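PDB 6SKY: Serine/threonine-protein kinase Tel1 from Chaetomium thermophilum, which probably phosphorylates proteins on serine or threonine followed by glutamine, acting as an ATM-family kinase that senses DNA damage and triggers checkpoint signalling. Local coordinates for residues 2234-2237 with 2242-2245; 2277-2282 with 2289-2294. All coordinates share one frame; numbering follows the deposited sequence.

Contact 1 (2234-2237 with 2242-2245); sequences SSLK and PLSR
Leu2236 sets its CG anti to its own carbonyl carbon (chi1 -53°), while Leu2243 sets its CG anti to the backbone N (chi1 164°). These two torsions bring the leucines together within the loop that joins helices 2220-2232 and 2245-2259 of the helical-repeat FAT domain. Their side chains cross obliquely, with CD2 of Leu2236 lying 3.7 Å from CD2 of Leu2243. Both leucines also rest on Ala2204, so the loop packs against helix 2203-2217. CB of Leu2236 lies close to the carbonyl O of Leu2243. The other methyl of Leu2236, CD1, reaches the start of the next helix, where Ser2244 is the N-cap. An alanine in place of Leu2236 would probably leave Leu2243 CD2 and the aliphatic part of Arg2245 without their apolar partner across the loop. Arg2245 runs extended from CG to NE and crosses the leucine at about a right angle. Its guanidinium forms salt bridges, with NE to Asp2231 and NH2 to Glu2278. The polar end is thus paired with acids, and the start of its hydrocarbon chain touches the leucine. There CG of Arg2245 sits 3.8 Å from CD1 of Leu2236.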
ATOM      1  N   SER A2234       1.887  28.432 -20.925  1.00 61.79           N
ATOM      2  CA  SER A2234       0.449  28.398 -21.154  1.00 61.79           C
ATOM      3  C   SER A2234      -0.108  29.766 -20.805  1.00 61.79           C
ATOM      4  O   SER A2234       0.433  30.465 -19.944  1.00 61.79           O
ATOM      5  CB  SER A2234      -0.245  27.309 -20.329  1.00 61.79           C
ATOM      6  OG  SER A2234      -1.449  26.891 -20.945  1.00 61.79           O
ATOM      7  N   SER A2235      -1.179  30.145 -21.490  1.00 65.85           N
ATOM      8  CA  SER A2235      -1.785  31.462 -21.333  1.00 65.85           C
ATOM      9  C   SER A2235      -3.117  31.269 -20.618  1.00 65.85           C
ATOM     10  O   SER A2235      -4.165  31.151 -21.249  1.00 65.85           O
ATOM     11  CB  SER A2235      -1.959  32.147 -22.686  1.00 65.85           C
ATOM     12  OG  SER A2235      -2.349  33.499 -22.531  1.00 65.85           O
ATOM     13  N   LEU A2236      -3.070  31.255 -19.289  1.00 59.61           N
ATOM     14  CA  LEU A2236      -4.249  30.972 -18.480  1.00 59.61           C
ATOM     15  C   LEU A2236      -5.317  32.045 -18.579  1.00 59.61           C
ATOM     16  O   LEU A2236      -6.364  31.903 -17.940  1.00 59.61           O
ATOM     17  CB  LEU A2236      -3.842  30.789 -17.022  1.00 59.61           C
ATOM     18  CG  LEU A2236      -2.733  29.769 -16.794  1.00 59.61           C
ATOM     19  CD1 LEU A2236      -2.457  29.635 -15.327  1.00 59.61           C
ATOM     20  CD2 LEU A2236      -3.119  28.441 -17.385  1.00 59.61           C
ATOM     21  N   LYS A2237      -5.088  33.107 -19.347  1.00 65.95           N
ATOM     22  CA  LYS A2237      -6.082  34.158 -19.527  1.00 65.95           C
ATOM     23  C   LYS A2237      -6.995  33.851 -20.708  1.00 65.95           C
ATOM     24  O   LYS A2237      -8.223  33.849 -20.574  1.00 65.95           O
ATOM     25  CB  LYS A2237      -5.382  35.506 -19.714  1.00 65.95           C
ATOM     26  CG  LYS A2237      -4.395  35.836 -18.608  1.00 65.95           C
ATOM     27  CD  LYS A2237      -3.547  37.049 -18.957  1.00 65.95           C
ATOM     28  CE  LYS A2237      -2.427  37.238 -17.948  1.00 65.95           C
ATOM     29  NZ  LYS A2237      -1.509  38.340 -18.336  1.00 65.95           N
ATOM     30  N   PRO A2242     -11.956  28.166 -17.625  1.00 45.52           N
ATOM     31  CA  PRO A2242     -10.879  29.012 -17.103  1.00 45.52           C
ATOM     32  C   PRO A2242     -10.057  28.309 -16.037  1.00 45.52           C
ATOM     33  O   PRO A2242     -10.430  27.275 -15.483  1.00 45.52           O
ATOM     34  CB  PRO A2242     -11.624  30.215 -16.514  1.00 45.52           C
ATOM     35  CG  PRO A2242     -13.026  30.095 -16.991  1.00 45.52           C
ATOM     36  CD  PRO A2242     -13.274  28.646 -17.197  1.00 45.52           C
ATOM     37  N   LEU A2243      -8.909  28.908 -15.749  1.00 41.44           N
ATOM     38  CA  LEU A2243      -7.997  28.395 -14.735  1.00 41.44           C
ATOM     39  C   LEU A2243      -7.207  29.579 -14.208  1.00 41.44           C
ATOM     40  O   LEU A2243      -6.473  30.211 -14.968  1.00 41.44           O
ATOM     41  CB  LEU A2243      -7.076  27.332 -15.315  1.00 41.44           C
ATOM     42  CG  LEU A2243      -5.845  26.977 -14.492  1.00 41.44           C
ATOM     43  CD1 LEU A2243      -6.250  26.331 -13.189  1.00 41.44           C
ATOM     44  CD2 LEU A2243      -4.946  26.064 -15.281  1.00 41.44           C
ATOM     45  N   SER A2244      -7.369  29.891 -12.929  1.00 35.73           N
ATOM     46  CA  SER A2244      -6.672  31.024 -12.348  1.00 35.73           C
ATOM     47  C   SER A2244      -5.223  30.670 -12.070  1.00 35.73           C
ATOM     48  O   SER A2244      -4.887  29.523 -11.785  1.00 35.73           O
ATOM     49  CB  SER A2244      -7.356  31.475 -11.064  1.00 35.73           C
ATOM     50  OG  SER A2244      -7.638  30.378 -10.227  1.00 35.73           O
ATOM     51  N   ARG A2245      -4.354  31.669 -12.165  1.00 33.68           N
ATOM     52  CA  ARG A2245      -2.946  31.408 -11.929  1.00 33.68           C
ATOM     53  C   ARG A2245      -2.626  31.236 -10.456  1.00 33.68           C
ATOM     54  O   ARG A2245      -1.640  30.576 -10.129  1.00 33.68           O
ATOM     55  CB  ARG A2245      -2.089  32.526 -12.508  1.00 33.68           C
ATOM     56  CG  ARG A2245      -0.745  32.043 -12.969  1.00 33.68           C
ATOM     57  CD  ARG A2245       0.288  33.128 -12.904  1.00 33.68           C
ATOM     58  NE  ARG A2245       1.630  32.567 -12.898  1.00 33.68           N
ATOM     59  CZ  ARG A2245       2.697  33.200 -12.432  1.00 33.68           C
ATOM     60  NH1 ARG A2245       3.882  32.616 -12.459  1.00 33.68           N
ATOM     61  NH2 ARG A2245       2.576  34.417 -11.926  1.00 33.68           N
TER

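Contact 2 (2277-2282 with 2289-2294); sequences KELKGK and GQVFHQ
Leu2279 pushes its CD1 methyl against both Val2291 and the ring of Phe2292. The contact joins the C-terminal end of helix 2264-2279 to helix 2286-2303, two successive helices of the FAT alpha solenoid. Leu2279 CG stands anti to its carbonyl carbon (chi1 -83°), and the side chain reaches across to the second helix. It meets Val2291 tip to tip, with Leu2279 CD1 4.0 Å from Val2291 CB. Val2291 CG1 lies almost as near, at 4.1 Å from Leu2279 CD1. The same methyl approaches Phe2292 obliquely, at the far end of the ring, with Leu2279 CD1 3.9 Å from Phe2292 CZ. CE1 is the next ring atom to it. The CA-CB bond of Phe2292 does not aim at the leucine; the ring brings its CZ corner to it.

All three side chains are buried. Ser2246 of helix 2245-2259 touches Leu2279 and Val2291. Helix 2348-2387 covers Phe2292 through Asn2380, Leu2383 and Ser2384. Just past Leu2279 the chain turns. Lys2280 has left the helix with positive phi, and a type I' turn runs from Leu2279 to Lys2282. Lys2282 then pairs through NZ with Glu2287, near the start of the second helix.

The contact between the two segments is wholly apolar. One leucine methyl serves both partners, and the contact here rests on burial of apolar groups, with no directional bond between the segments. The charged groups of Glu2278 and Lys2282 find their partners outside this apolar patch.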
ATOM      1  N   LYS A2277       0.093  37.546  -4.588  1.00 39.70           N
ATOM      2  CA  LYS A2277       0.190  38.685  -5.490  1.00 39.70           C
ATOM      3  C   LYS A2277      -0.722  38.523  -6.700  1.00 39.70           C
ATOM      4  O   LYS A2277      -1.221  39.517  -7.234  1.00 39.70           O
ATOM      5  CB  LYS A2277       1.640  38.867  -5.920  1.00 39.70           C
ATOM      6  CG  LYS A2277       1.894  40.101  -6.737  1.00 39.70           C
ATOM      7  CD  LYS A2277       3.381  40.335  -6.925  1.00 39.70           C
ATOM      8  CE  LYS A2277       3.634  41.612  -7.713  1.00 39.70           C
ATOM      9  NZ  LYS A2277       5.083  41.836  -7.970  1.00 39.70           N
ATOM     10  N   GLU A2278      -0.949  37.288  -7.147  1.00 39.59           N
ATOM     11  CA  GLU A2278      -1.870  37.052  -8.250  1.00 39.59           C
ATOM     12  C   GLU A2278      -3.305  37.318  -7.850  1.00 39.59           C
ATOM     13  O   GLU A2278      -4.139  37.593  -8.713  1.00 39.59           O
ATOM     14  CB  GLU A2278      -1.758  35.620  -8.759  1.00 39.59           C
ATOM     15  CG  GLU A2278      -0.471  35.311  -9.464  1.00 39.59           C
ATOM     16  CD  GLU A2278      -0.229  36.213 -10.641  1.00 39.59           C
ATOM     17  OE1 GLU A2278      -1.159  36.391 -11.448  1.00 39.59           O
ATOM     18  OE2 GLU A2278       0.891  36.752 -10.756  1.00 39.59           O
ATOM     19  N   LEU A2279      -3.626  37.206  -6.562  1.00 40.80           N
ATOM     20  CA  LEU A2279      -4.986  37.530  -6.140  1.00 40.80           C
ATOM     21  C   LEU A2279      -5.379  38.948  -6.533  1.00 40.80           C
ATOM     22  O   LEU A2279      -6.545  39.199  -6.848  1.00 40.80           O
ATOM     23  CB  LEU A2279      -5.136  37.340  -4.637  1.00 40.80           C
ATOM     24  CG  LEU A2279      -5.401  35.909  -4.208  1.00 40.80           C
ATOM     25  CD1 LEU A2279      -5.713  35.866  -2.746  1.00 40.80           C
ATOM     26  CD2 LEU A2279      -6.538  35.349  -5.005  1.00 40.80           C
ATOM     27  N   LYS A2280      -4.426  39.879  -6.524  1.00 49.23           N
ATOM     28  CA  LYS A2280      -4.636  41.262  -6.954  1.00 49.23           C
ATOM     29  C   LYS A2280      -5.682  41.966  -6.092  1.00 49.23           C
ATOM     30  O   LYS A2280      -6.731  42.397  -6.565  1.00 49.23           O
ATOM     31  CB  LYS A2280      -5.012  41.324  -8.437  1.00 49.23           C
ATOM     32  CG  LYS A2280      -3.831  41.206  -9.371  1.00 49.23           C
ATOM     33  CD  LYS A2280      -4.281  40.895 -10.775  1.00 49.23           C
ATOM     34  CE  LYS A2280      -3.093  40.714 -11.697  1.00 49.23           C
ATOM     35  NZ  LYS A2280      -3.524  40.564 -13.115  1.00 49.23           N
ATOM     36  N   GLY A2281      -5.375  42.066  -4.803  1.00 52.04           N
ATOM     37  CA  GLY A2281      -6.191  42.810  -3.868  1.00 52.04           C
ATOM     38  C   GLY A2281      -7.522  42.194  -3.514  1.00 52.04           C
ATOM     39  O   GLY A2281      -8.128  42.611  -2.524  1.00 52.04           O
ATOM     40  N   LYS A2282      -8.003  41.223  -4.276  1.00 52.74           N
ATOM     41  CA  LYS A2282      -9.271  40.581  -3.963  1.00 52.74           C
ATOM     42  C   LYS A2282      -9.119  39.720  -2.715  1.00 52.74           C
ATOM     43  O   LYS A2282      -8.265  38.830  -2.668  1.00 52.74           O
ATOM     44  CB  LYS A2282      -9.727  39.752  -5.158  1.00 52.74           C
ATOM     45  CG  LYS A2282     -10.551  38.543  -4.819  1.00 52.74           C
ATOM     46  CD  LYS A2282     -10.715  37.677  -6.049  1.00 52.74           C
ATOM     47  CE  LYS A2282     -11.024  36.239  -5.683  1.00 52.74           C
ATOM     48  NZ  LYS A2282     -11.225  35.413  -6.903  1.00 52.74           N
ATOM     49  N   GLY A2289      -9.858  32.354  -0.404  1.00 35.92           N
ATOM     50  CA  GLY A2289      -9.896  31.494   0.763  1.00 35.92           C
ATOM     51  C   GLY A2289      -8.881  30.376   0.681  1.00 35.92           C
ATOM     52  O   GLY A2289      -8.168  30.101   1.646  1.00 35.92           O
ATOM     53  N   GLN A2290      -8.786  29.732  -0.481  1.00 36.63           N
ATOM     54  CA  GLN A2290      -7.818  28.657  -0.652  1.00 36.63           C
ATOM     55  C   GLN A2290      -6.391  29.174  -0.545  1.00 36.63           C
ATOM     56  O   GLN A2290      -5.551  28.560   0.120  1.00 36.63           O
ATOM     57  CB  GLN A2290      -8.047  27.967  -1.993  1.00 36.63           C
ATOM     58  CG  GLN A2290      -7.087  26.838  -2.301  1.00 36.63           C
ATOM     59  CD  GLN A2290      -7.256  25.648  -1.385  1.00 36.63           C
ATOM     60  OE1 GLN A2290      -6.767  25.642  -0.255  1.00 36.63           O
ATOM     61  NE2 GLN A2290      -7.940  24.622  -1.872  1.00 36.63           N
ATOM     62  N   VAL A2291      -6.103  30.318  -1.163  1.00 30.47           N
ATOM     63  CA  VAL A2291      -4.749  30.866  -1.097  1.00 30.47           C
ATOM     64  C   VAL A2291      -4.366  31.212   0.339  1.00 30.47           C
ATOM     65  O   VAL A2291      -3.259  30.898   0.800  1.00 30.47           O
ATOM     66  CB  VAL A2291      -4.629  32.086  -2.024  1.00 30.47           C
ATOM     67  CG1 VAL A2291      -3.279  32.699  -1.907  1.00 30.47           C
ATOM     68  CG2 VAL A2291      -4.878  31.680  -3.437  1.00 30.47           C
ATOM     69  N   PHE A2292      -5.272  31.858   1.070  1.00 28.92           N
ATOM     70  CA  PHE A2292      -4.965  32.298   2.426  1.00 28.92           C
ATOM     71  C   PHE A2292      -4.829  31.123   3.376  1.00 28.92           C
ATOM     72  O   PHE A2292      -3.954  31.126   4.245  1.00 28.92           O
ATOM     73  CB  PHE A2292      -6.045  33.246   2.925  1.00 28.92           C
ATOM     74  CG  PHE A2292      -6.050  34.567   2.246  1.00 28.92           C
ATOM     75  CD1 PHE A2292      -4.878  35.200   1.944  1.00 28.92           C
ATOM     76  CD2 PHE A2292      -7.235  35.181   1.918  1.00 28.92           C
ATOM     77  CE1 PHE A2292      -4.885  36.414   1.325  1.00 28.92           C
ATOM     78  CE2 PHE A2292      -7.241  36.390   1.298  1.00 28.92           C
ATOM     79  CZ  PHE A2292      -6.067  37.007   1.003  1.00 28.92           C
ATOM     80  N   HIS A2293      -5.678  30.110   3.239  1.00 29.43           N
ATOM     81  CA  HIS A2293      -5.524  28.932   4.079  1.00 29.43           C
ATOM     82  C   HIS A2293      -4.224  28.208   3.779  1.00 29.43           C
ATOM     83  O   HIS A2293      -3.541  27.746   4.698  1.00 29.43           O
ATOM     84  CB  HIS A2293      -6.706  27.997   3.890  1.00 29.43           C
ATOM     85  CG  HIS A2293      -6.637  26.771   4.735  1.00 29.43           C
ATOM     86  ND1 HIS A2293      -6.895  26.787   6.086  1.00 29.43           N
ATOM     87  CD2 HIS A2293      -6.331  25.493   4.423  1.00 29.43           C
ATOM     88  CE1 HIS A2293      -6.756  25.568   6.571  1.00 29.43           C
ATOM     89  NE2 HIS A2293      -6.410  24.765   5.583  1.00 29.43           N
ATOM     90  N   GLN A2294      -3.869  28.091   2.500  1.00 27.85           N
ATOM     91  CA  GLN A2294      -2.584  27.524   2.115  1.00 27.85           C
ATOM     92  C   GLN A2294      -1.437  28.215   2.831  1.00 27.85           C
ATOM     93  O   GLN A2294      -0.587  27.568   3.453  1.00 27.85           O
ATOM     94  CB  GLN A2294      -2.421  27.662   0.606  1.00 27.85           C
ATOM     95  CG  GLN A2294      -1.373  26.791  -0.003  1.00 27.85           C
ATOM     96  CD  GLN A2294      -1.761  25.359   0.056  1.00 27.85           C
ATOM     97  OE1 GLN A2294      -2.832  24.976  -0.405  1.00 27.85           O
ATOM     98  NE2 GLN A2294      -0.905  24.546   0.646  1.00 27.85           N
TER

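How the contacts relate
Contacts 1 and 2 follow one another along the chain in the FAT domain. Contact 1 lies in the loop before helix 2245-2259, and contact 2 joins the next two helices. Their centres are about 15 Å apart. A salt bridge links them directly, with Arg2245 NH2 3.1 Å from Glu2278 OE2. Helix 2245-2259 also connects them, since it begins with Arg2245 and its Ser2246 touches residues of contact 2. Contact 1 is a surface contact and contact 2 a buried one. Both lie away from the nucleotide and magnesium sites of the kinase domain. They are packing contacts within the helical FAT region.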